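PDB 4F41: protelomerase, which probably resolves replicated linear-replicon ends, cutting and rejoining DNA strands to form covalently closed hairpin telomeres. Local coordinates for residues Ala117-Glu122 with Met305-Pro310. The protein carries 1 engineered substitution. Numbering follows the deposited sequence.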
ATOM      1  N   ALA A 117      -2.016 -23.237   2.082  1.00 29.95           N
ATOM      2  CA  ALA A 117      -0.596 -23.564   2.147  1.00 23.58           C
ATOM      3  C   ALA A 117       0.207 -22.425   2.774  1.00 25.83           C
ATOM      4  O   ALA A 117       0.878 -21.666   2.077  1.00 26.20           O
ATOM      5  CB  ALA A 117      -0.065 -23.889   0.754  1.00 19.21           C
ATOM      6  N   LEU A 118       0.129 -22.315   4.098  1.00 26.00           N
ATOM      7  CA  LEU A 118       0.839 -21.271   4.833  1.00 27.18           C
ATOM      8  C   LEU A 118       2.356 -21.437   4.745  1.00 35.67           C
ATOM      9  O   LEU A 118       2.862 -22.552   4.638  1.00 45.65           O
ATOM     10  CB  LEU A 118       0.386 -21.227   6.296  1.00 19.47           C
ATOM     11  CG  LEU A 118      -0.969 -20.582   6.587  1.00 19.28           C
ATOM     12  CD1 LEU A 118      -1.233 -20.504   8.088  1.00 26.89           C
ATOM     13  CD2 LEU A 118      -1.058 -19.202   5.961  1.00 13.61           C
ATOM     14  N   ILE A 119       3.072 -20.317   4.784  1.00 29.36           N
ATOM     15  CA  ILE A 119       4.531 -20.328   4.731  1.00 33.67           C
ATOM     16  C   ILE A 119       5.120 -20.168   6.134  1.00 38.78           C
ATOM     17  O   ILE A 119       4.873 -19.171   6.806  1.00 42.06           O
ATOM     18  CB  ILE A 119       5.069 -19.219   3.795  1.00 31.47           C
ATOM     19  CG1 ILE A 119       4.732 -19.538   2.337  1.00 21.56           C
ATOM     20  CG2 ILE A 119       6.568 -19.051   3.965  1.00 35.09           C
ATOM     21  CD1 ILE A 119       5.234 -18.506   1.343  1.00 20.38           C
ATOM     22  N   THR A 120       5.886 -21.158   6.581  1.00 41.02           N
ATOM     23  CA  THR A 120       6.472 -21.110   7.917  1.00 34.07           C
ATOM     24  C   THR A 120       7.632 -20.118   7.958  1.00 31.69           C
ATOM     25  O   THR A 120       8.664 -20.338   7.327  1.00 30.24           O
ATOM     26  CB  THR A 120       6.966 -22.499   8.378  1.00 34.07           C
ATOM     27  OG1 THR A 120       5.950 -23.481   8.141  1.00 31.23           O
ATOM     28  CG2 THR A 120       7.313 -22.478   9.860  1.00 38.42           C
ATOM     29  N   PHE A 121       7.453 -19.024   8.692  1.00 30.26           N
ATOM     30  CA  PHE A 121       8.502 -18.018   8.817  1.00 37.20           C
ATOM     31  C   PHE A 121       9.484 -18.451   9.901  1.00 47.47           C
ATOM     32  O   PHE A 121       9.408 -17.993  11.042  1.00 50.56           O
ATOM     33  CB  PHE A 121       7.897 -16.651   9.150  1.00 36.37           C
ATOM     34  CG  PHE A 121       8.600 -15.496   8.487  1.00 40.14           C
ATOM     35  CD1 PHE A 121       7.919 -14.664   7.614  1.00 43.87           C
ATOM     36  CD2 PHE A 121       9.940 -15.248   8.733  1.00 37.11           C
ATOM     37  CE1 PHE A 121       8.559 -13.599   7.004  1.00 44.51           C
ATOM     38  CE2 PHE A 121      10.588 -14.187   8.126  1.00 40.67           C
ATOM     39  CZ  PHE A 121       9.896 -13.362   7.260  1.00 46.07           C
ATOM     40  N   GLU A 122      10.399 -19.343   9.529  1.00 43.67           N
ATOM     41  CA  GLU A 122      11.336 -19.946  10.470  1.00 39.00           C
ATOM     42  C   GLU A 122      12.172 -18.910  11.216  1.00 42.18           C
ATOM     43  O   GLU A 122      12.268 -18.943  12.443  1.00 41.68           O
ATOM     44  CB  GLU A 122      12.262 -20.928   9.745  1.00 41.08           C
ATOM     45  CG  GLU A 122      12.163 -22.366  10.235  1.00 48.43           C
ATOM     46  CD  GLU A 122      11.015 -23.128   9.605  1.00 56.40           C
ATOM     47  OE1 GLU A 122      10.566 -22.735   8.507  1.00 61.81           O
ATOM     48  OE2 GLU A 122      10.564 -24.125  10.206  1.00 57.86           O
ATOM     49  N   MET A 305      -2.970 -13.146   6.053  1.00 18.56           N
ATOM     50  CA  MET A 305      -2.640 -14.442   6.631  1.00 15.83           C
ATOM     51  C   MET A 305      -1.867 -15.294   5.630  1.00 28.82           C
ATOM     52  O   MET A 305      -2.430 -16.173   4.977  1.00 25.92           O
ATOM     53  CB  MET A 305      -3.913 -15.154   7.088  1.00  9.42           C
ATOM     54  CG  MET A 305      -4.698 -14.365   8.121  1.00  0.11           C
ATOM     55  SD  MET A 305      -6.278 -15.107   8.560  1.00 20.63           S
ATOM     56  CE  MET A 305      -6.857 -13.934   9.784  1.00  5.16           C
ATOM     57  N   THR A 306      -0.573 -15.020   5.512  1.00 32.86           N
ATOM     58  CA  THR A 306       0.279 -15.724   4.560  1.00 28.91           C
ATOM     59  C   THR A 306       1.345 -16.559   5.259  1.00 27.62           C
ATOM     60  O   THR A 306       1.840 -17.538   4.700  1.00 24.90           O
ATOM     61  CB  THR A 306       0.965 -14.743   3.587  1.00 28.33           C
ATOM     62  OG1 THR A 306       1.694 -13.760   4.332  1.00 34.64           O
ATOM     63  CG2 THR A 306      -0.068 -14.045   2.718  1.00 30.79           C
ATOM     64  N   TYR A 307       1.696 -16.174   6.483  1.00 35.76           N
ATOM     65  CA  TYR A 307       2.735 -16.876   7.229  1.00 29.58           C
ATOM     66  C   TYR A 307       2.185 -17.652   8.419  1.00 39.82           C
ATOM     67  O   TYR A 307       1.016 -17.521   8.783  1.00 49.39           O
ATOM     68  CB  TYR A 307       3.801 -15.899   7.734  1.00 16.14           C
ATOM     69  CG  TYR A 307       4.376 -14.984   6.680  1.00 18.97           C
ATOM     70  CD1 TYR A 307       5.053 -15.493   5.581  1.00 18.54           C
ATOM     71  CD2 TYR A 307       4.262 -13.604   6.798  1.00 22.16           C
ATOM     72  CE1 TYR A 307       5.586 -14.655   4.620  1.00 23.33           C
ATOM     73  CE2 TYR A 307       4.791 -12.759   5.844  1.00 17.86           C
ATOM     74  CZ  TYR A 307       5.452 -13.288   4.758  1.00 26.13           C
ATOM     75  OH  TYR A 307       5.980 -12.445   3.807  1.00 44.98           O
ATOM     76  N   THR A 308       3.050 -18.464   9.018  1.00 34.82           N
ATOM     77  CA  THR A 308       2.756 -19.116  10.287  1.00 31.44           C
ATOM     78  C   THR A 308       4.037 -19.216  11.111  1.00 32.12           C
ATOM     79  O   THR A 308       5.099 -19.560  10.589  1.00 44.20           O
ATOM     80  CB  THR A 308       2.118 -20.512  10.100  1.00 39.25           C
ATOM     81  OG1 THR A 308       1.922 -21.125  11.380  1.00 47.00           O
ATOM     82  CG2 THR A 308       2.997 -21.409   9.238  1.00 32.46           C
ATOM     83  N   LEU A 309       3.938 -18.891  12.394  1.00 44.96           N
ATOM     84  CA  LEU A 309       5.105 -18.889  13.266  1.00 32.07           C
ATOM     85  C   LEU A 309       5.563 -20.312  13.573  1.00 49.34           C
ATOM     86  O   LEU A 309       4.737 -21.207  13.750  1.00 60.86           O
ATOM     87  CB  LEU A 309       4.806 -18.126  14.557  1.00 25.39           C
ATOM     88  CG  LEU A 309       4.365 -16.673  14.367  1.00 23.80           C
ATOM     89  CD1 LEU A 309       4.317 -15.949  15.701  1.00 23.36           C
ATOM     90  CD2 LEU A 309       5.284 -15.950  13.393  1.00 22.13           C
ATOM     91  N   PRO A 310       6.888 -20.522  13.633  1.00 55.26           N
ATOM     92  CA  PRO A 310       7.467 -21.850  13.862  1.00 55.60           C
ATOM     93  C   PRO A 310       7.033 -22.464  15.190  1.00 54.87           C
ATOM     94  O   PRO A 310       6.924 -23.687  15.283  1.00 55.76           O
ATOM     95  CB  PRO A 310       8.977 -21.583  13.863  1.00 57.37           C
ATOM     96  CG  PRO A 310       9.114 -20.126  14.148  1.00 57.94           C
ATOM     97  CD  PRO A 310       7.926 -19.485  13.508  1.00 57.24           C
TER
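Ile119 O takes two donors from the facing strand: Thr308 N makes a hydrogen bond to it at 3.0 Å, arriving 42° above the carbonyl plane, and Tyr307 CA adds a CA-H...O contact at 3.2 Å. This is a two-stranded parallel sheet, 119-120 beside 307-308, that joins parts of the telomere resolvase catalytic domain over 180 residues apart in sequence. It lies near the surface, its nearest atom about 5 Å from the bound DNA, and both strands run on toward helices, 124-133 and 310-317. Two more backbone bonds complete the pairing: Ile119 N to Thr306 O, and Phe121 N to Thr308 O at 3.1 Å.

Ile119 and Tyr307 share one face of the sheet. With Tyr307 CG beside its backbone N (chi1 -51°), the ring stands alongside Ile119, and Phe121 sets its CD1 edge over the ring centre, 3.6 Å from Tyr307 CD1, in a T-shaped stack with the planes at 79°. Thr306 OG1, hydrogen-bonded to His266, lies over the opposite face, so Phe121 and Thr306 sandwich the ring, while the Tyr307 hydroxyl is hydrogen-bonded to Glu257. Trp253 also packs edge-to-face with Phe121.

Thr120 and Thr308 occupy the other face, with Thr308 CG2 3.8 Å from Thr120 OG1. The Leu118 side chain crosses that of Thr308 at about a right angle, and its CD2 reaches Met305 O at 3.5 Å. At the start of helix 310-317, the Pro310 ring lies against the inverse gamma turn centred on Phe121, its CD 3.2 Å from Phe121 O.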